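Local coordinates for FERM, ARHGEF and pleckstrin domain-containing protein 2 (Mus musculus, PDB 6D2K) that acts as a guanine nucleotide exchange factor that activates RAC1, with roles in semaphorin responses and actin remodelling, at residues R145-L148 against K149-Y153; G173-P176 against A177-D180. All coordinates share one frame; numbering follows the deposited sequence.

Contact 1 of 2, residues R145-L148 against K149-Y153; sequences REHL and KANEY
His-147 and Tyr-153 meet through their polar ends as the helix 141-150 gives way to the following loop. NE2 of His-147 and OH of Tyr-153 lie 2.8 Å apart in a hydrogen bond in which either could be the donor. The ring planes are clearly inclined to each other and the rings touch rim to rim, neither lying over the other's face. With CG anti to the backbone N (chi1 178°), the imidazole is brought back toward 149-153, where its face meets Asn-151 and its NE2 meets Tyr-153.

A second polar grip comes from the amide of Asn-151. Its ND2 donates to O of His-147 at 2.9 Å and 165°, with the acceptor almost in the amide plane. The same amide stacks on the imidazole, their planes 16° apart, and ND2 of Asn-151 sits 3.2 Å above the plane of the His-147 ring, displaced toward its rim; CB of Asn-151 adds a CH-pi contact over the ring. The backbone bonds here are weak, including that from N of Asn-151 to the same carbonyl.

Between aliphatic and aromatic side chains, CD2 of Leu-148 lies 3.7 Å from CD2 of Tyr-153. Beyond the segments, His-147 and Tyr-153 both pack on Leu-132 of helix 121-136. An alanine in place of His-147 would probably leave the Tyr-153 hydroxyl without this partner and the Asn-151 amide without the ring beneath it.

The side chain of Asn-151, the first residue to leave helical geometry, donates to a carbonyl of the last turn, as helix 141-150 ends in the all-helical central lobe of the FERM domain.

Contact 2 of 2, residues G173-P176 against A177-D180; sequences GQTP and AESD
Thr-175 and Glu-178 bond to each other reciprocally at the start of helix 176-187. OG1 of Thr-175 accepts from N of Glu-178 at 3.1 Å, while OE2 of Glu-178 accepts from N of Thr-175 at 2.7 Å. Both bonds are fairly straight, at 161° and 163°. The backbone N-H meets OE2 on its anti side, somewhat out of the carboxylate plane. A chi1 of 66° sets OG1 between the backbone N and the carbonyl carbon of Thr-175, facing the first turn, and the methyl CG2 of Thr-175 rests 3.7 Å from OE2 of Glu-178.

The tighter side lies at Ser-179, which is buried. Its N and OG both donate to O of Thr-175, arriving from opposite faces of the carbonyl plane; OG of Ser-179 is 2.8 Å from O of Thr-175. The next bond of the helix joins N of Asp-180 to O of Pro-176. Helix 121-136 backs this side, with Gln-133 and Ser-134 against Ser-179 and His-130 against Gln-174. CB of Gln-174 stands 3.5 Å from OE2 of Glu-178, and its backbone O accepts from Gln-133.

Toward solvent the packing thins at Pro-176, whereas Glu-178, though exposed, is held by its OE2 bond.

Thr-175 as N-cap and Glu-178 three residues on form a capping box, with Pro-176 in the first helical position between them; the box opens helix 176-187 of the FERM central domain.

Overall arrangement
The two contacts mark opposite kinds of helix end in the FERM central domain: contact 1 closes helix 141-150, and contact 2 opens helix 176-187, with helix 161-168 between them in the chain. Their centres are 19 Å apart and their nearest atoms about 10 Å, so they do not touch. Helix 121-136 backs both and so links them. Helix 98-113 also reaches both, through Lys-109 beside Tyr-153 and Tyr-102 beside Asp-180. The centres of contacts 1 and 2 lie about 24 and 23 Å from the centre of the chain, on the same side of it.

Contact 1 of 2, residues R145-L148 against K149-Y153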
loop_
_atom_site.group_PDB
_atom_site.type_symbol
_atom_site.label_atom_id
_atom_site.label_comp_id
_atom_site.label_asym_id
_atom_site.label_seq_id
_atom_site.Cartn_x
_atom_site.Cartn_y
_atom_site.Cartn_z
ATOM N N ARG A 145 -11.514 -24.137 -10.027
ATOM C CA ARG A 145 -10.472 -24.312 -11.035
ATOM C C ARG A 145 -10.656 -23.383 -12.227
ATOM O O ARG A 145 -9.692 -22.811 -12.728
ATOM C CB ARG A 145 -10.386 -25.771 -11.489
ATOM C CG ARG A 145 -9.945 -26.713 -10.377
ATOM C CD ARG A 145 -9.575 -28.090 -10.902
ATOM N NE ARG A 145 -9.040 -28.935 -9.839
ATOM C CZ ARG A 145 -7.752 -29.014 -9.519
ATOM N NH1 ARG A 145 -6.855 -28.301 -10.185
ATOM N NH2 ARG A 145 -7.364 -29.815 -8.535
ATOM N N GLU A 146 -11.888 -23.225 -12.699
ATOM C CA GLU A 146 -12.119 -22.299 -13.793
ATOM C C GLU A 146 -11.826 -20.860 -13.374
ATOM O O GLU A 146 -11.238 -20.091 -14.132
ATOM C CB GLU A 146 -13.538 -22.443 -14.368
ATOM C CG GLU A 146 -13.743 -23.737 -15.142
ATOM C CD GLU A 146 -15.121 -23.838 -15.801
ATOM O OE1 GLU A 146 -15.899 -22.862 -15.753
ATOM O OE2 GLU A 146 -15.428 -24.900 -16.376
ATOM N N HIS A 147 -12.210 -20.499 -12.155
ATOM C CA HIS A 147 -11.973 -19.139 -11.691
ATOM C C HIS A 147 -10.476 -18.856 -11.569
ATOM O O HIS A 147 -10.009 -17.801 -11.968
ATOM C CB HIS A 147 -12.651 -18.902 -10.350
ATOM C CG HIS A 147 -12.416 -17.536 -9.796
ATOM N ND1 HIS A 147 -13.196 -16.450 -10.127
ATOM C CD2 HIS A 147 -11.483 -17.077 -8.926
ATOM C CE1 HIS A 147 -12.758 -15.381 -9.482
ATOM N NE2 HIS A 147 -11.719 -15.737 -8.749
ATOM N N LEU A 148 -9.740 -19.824 -11.042
ATOM C CA LEU A 148 -8.294 -19.682 -10.853
ATOM C C LEU A 148 -7.527 -19.721 -12.168
ATOM O O LEU A 148 -6.376 -19.291 -12.229
ATOM C CB LEU A 148 -7.791 -20.757 -9.896
ATOM C CG LEU A 148 -8.180 -20.456 -8.445
ATOM C CD1 LEU A 148 -8.001 -21.666 -7.559
ATOM C CD2 LEU A 148 -7.374 -19.268 -7.927
ATOM N N LYS A 149 -8.145 -20.233 -13.223
ATOM C CA LYS A 149 -7.509 -20.158 -14.535
ATOM C C LYS A 149 -7.602 -18.761 -15.133
ATOM O O LYS A 149 -6.696 -18.315 -15.841
ATOM C CB LYS A 149 -8.131 -21.167 -15.501
ATOM C CG LYS A 149 -7.790 -22.605 -15.183
ATOM C CD LYS A 149 -8.359 -23.541 -16.243
ATOM C CE LYS A 149 -8.024 -24.986 -15.937
ATOM N NZ LYS A 149 -8.752 -25.917 -16.841
ATOM N N ALA A 150 -8.704 -18.073 -14.850
ATOM C CA ALA A 150 -8.960 -16.775 -15.457
ATOM C C ALA A 150 -8.613 -15.605 -14.534
ATOM O O ALA A 150 -8.643 -14.453 -14.960
ATOM C CB ALA A 150 -10.420 -16.682 -15.909
ATOM N N ASN A 151 -8.289 -15.895 -13.273
ATOM C CA ASN A 151 -7.986 -14.839 -12.303
ATOM C C ASN A 151 -6.718 -15.137 -11.524
ATOM O O ASN A 151 -6.610 -16.169 -10.866
ATOM C CB ASN A 151 -9.150 -14.657 -11.321
ATOM C CG ASN A 151 -10.427 -14.230 -12.007
ATOM O OD1 ASN A 151 -10.692 -13.041 -12.162
ATOM N ND2 ASN A 151 -11.225 -15.202 -12.423
ATOM N N GLU A 152 -5.755 -14.229 -11.594
ATOM C CA GLU A 152 -4.483 -14.443 -10.909
ATOM C C GLU A 152 -4.480 -13.891 -9.492
ATOM O O GLU A 152 -4.891 -12.753 -9.256
ATOM C CB GLU A 152 -3.337 -13.838 -11.719
ATOM C CG GLU A 152 -3.107 -14.538 -13.051
ATOM C CD GLU A 152 -1.636 -14.531 -13.457
ATOM O OE1 GLU A 152 -1.355 -14.251 -14.634
ATOM O OE2 GLU A 152 -0.778 -14.808 -12.591
ATOM N N TYR A 153 -4.019 -14.721 -8.558
ATOM C CA TYR A 153 -3.841 -14.340 -7.157
ATOM C C TYR A 153 -2.363 -14.331 -6.752
ATOM O O TYR A 153 -1.960 -13.610 -5.840
ATOM C CB TYR A 153 -4.623 -15.308 -6.256
ATOM C CG TYR A 153 -6.117 -15.138 -6.386
ATOM C CD1 TYR A 153 -6.824 -14.391 -5.461
ATOM C CD2 TYR A 153 -6.812 -15.686 -7.458
ATOM C CE1 TYR A 153 -8.183 -14.218 -5.575
ATOM C CE2 TYR A 153 -8.176 -15.511 -7.583
ATOM C CZ TYR A 153 -8.853 -14.770 -6.639
ATOM O OH TYR A 153 -10.217 -14.584 -6.748
#

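Contact 2 of 2, residues G173-P176 against A177-D180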
loop_
_atom_site.group_PDB
_atom_site.type_symbol
_atom_site.label_atom_id
_atom_site.label_comp_id
_atom_site.label_asym_id
_atom_site.label_seq_id
_atom_site.Cartn_x
_atom_site.Cartn_y
_atom_site.Cartn_z
ATOM N N GLY A 173 -20.542 -21.700 3.564
ATOM C CA GLY A 173 -21.527 -20.776 4.100
ATOM C C GLY A 173 -21.070 -19.404 4.568
ATOM O O GLY A 173 -21.890 -18.580 4.967
ATOM N N GLN A 174 -19.767 -19.143 4.544
ATOM C CA GLN A 174 -19.280 -17.839 5.001
ATOM C C GLN A 174 -19.595 -16.699 4.024
ATOM O O GLN A 174 -19.501 -16.859 2.818
ATOM C CB GLN A 174 -17.779 -17.895 5.341
ATOM C CG GLN A 174 -17.543 -18.609 6.676
ATOM C CD GLN A 174 -16.079 -18.837 6.997
ATOM O OE1 GLN A 174 -15.209 -18.031 6.642
ATOM N NE2 GLN A 174 -15.800 -19.936 7.704
ATOM N N THR A 175 -19.985 -15.560 4.575
ATOM C CA THR A 175 -20.410 -14.437 3.757
ATOM C C THR A 175 -19.185 -13.685 3.230
ATOM O O THR A 175 -18.072 -13.897 3.700
ATOM C CB THR A 175 -21.265 -13.462 4.565
ATOM O OG1 THR A 175 -20.466 -12.854 5.587
ATOM C CG2 THR A 175 -22.465 -14.195 5.234
ATOM N N PRO A 176 -19.387 -12.785 2.262
ATOM C CA PRO A 176 -18.250 -11.977 1.817
ATOM C C PRO A 176 -17.665 -11.141 2.957
ATOM O O PRO A 176 -16.441 -11.045 3.032
ATOM C CB PRO A 176 -18.863 -11.097 0.728
ATOM C CG PRO A 176 -19.994 -11.962 0.166
ATOM C CD PRO A 176 -20.580 -12.565 1.427
ATOM N N ALA A 177 -18.491 -10.563 3.827
ATOM C CA ALA A 177 -17.966 -9.753 4.940
ATOM C C ALA A 177 -17.139 -10.598 5.899
ATOM O O ALA A 177 -16.112 -10.145 6.408
ATOM C CB ALA A 177 -19.104 -9.077 5.700
ATOM N N GLU A 178 -17.606 -11.811 6.171
ATOM C CA GLU A 178 -16.869 -12.706 7.064
ATOM C C GLU A 178 -15.538 -13.075 6.454
ATOM O O GLU A 178 -14.523 -13.146 7.157
ATOM C CB GLU A 178 -17.666 -13.989 7.335
ATOM C CG GLU A 178 -18.923 -13.784 8.144
ATOM C CD GLU A 178 -19.762 -15.045 8.250
ATOM O OE1 GLU A 178 -20.384 -15.266 9.314
ATOM O OE2 GLU A 178 -19.822 -15.814 7.279
ATOM N N SER A 179 -15.558 -13.313 5.142
ATOM C CA SER A 179 -14.366 -13.701 4.400
ATOM C C SER A 179 -13.347 -12.576 4.375
ATOM O O SER A 179 -12.173 -12.823 4.585
ATOM C CB SER A 179 -14.728 -14.123 2.973
ATOM O OG SER A 179 -15.698 -15.159 3.003
ATOM N N ASP A 180 -13.802 -11.347 4.136
ATOM C CA ASP A 180 -12.908 -10.193 4.165
ATOM C C ASP A 180 -12.300 -10.077 5.558
ATOM O O ASP A 180 -11.115 -9.798 5.702
ATOM C CB ASP A 180 -13.671 -8.902 3.880
ATOM C CG ASP A 180 -14.137 -8.782 2.443
ATOM O OD1 ASP A 180 -14.956 -7.883 2.187
ATOM O OD2 ASP A 180 -13.716 -9.576 1.578
#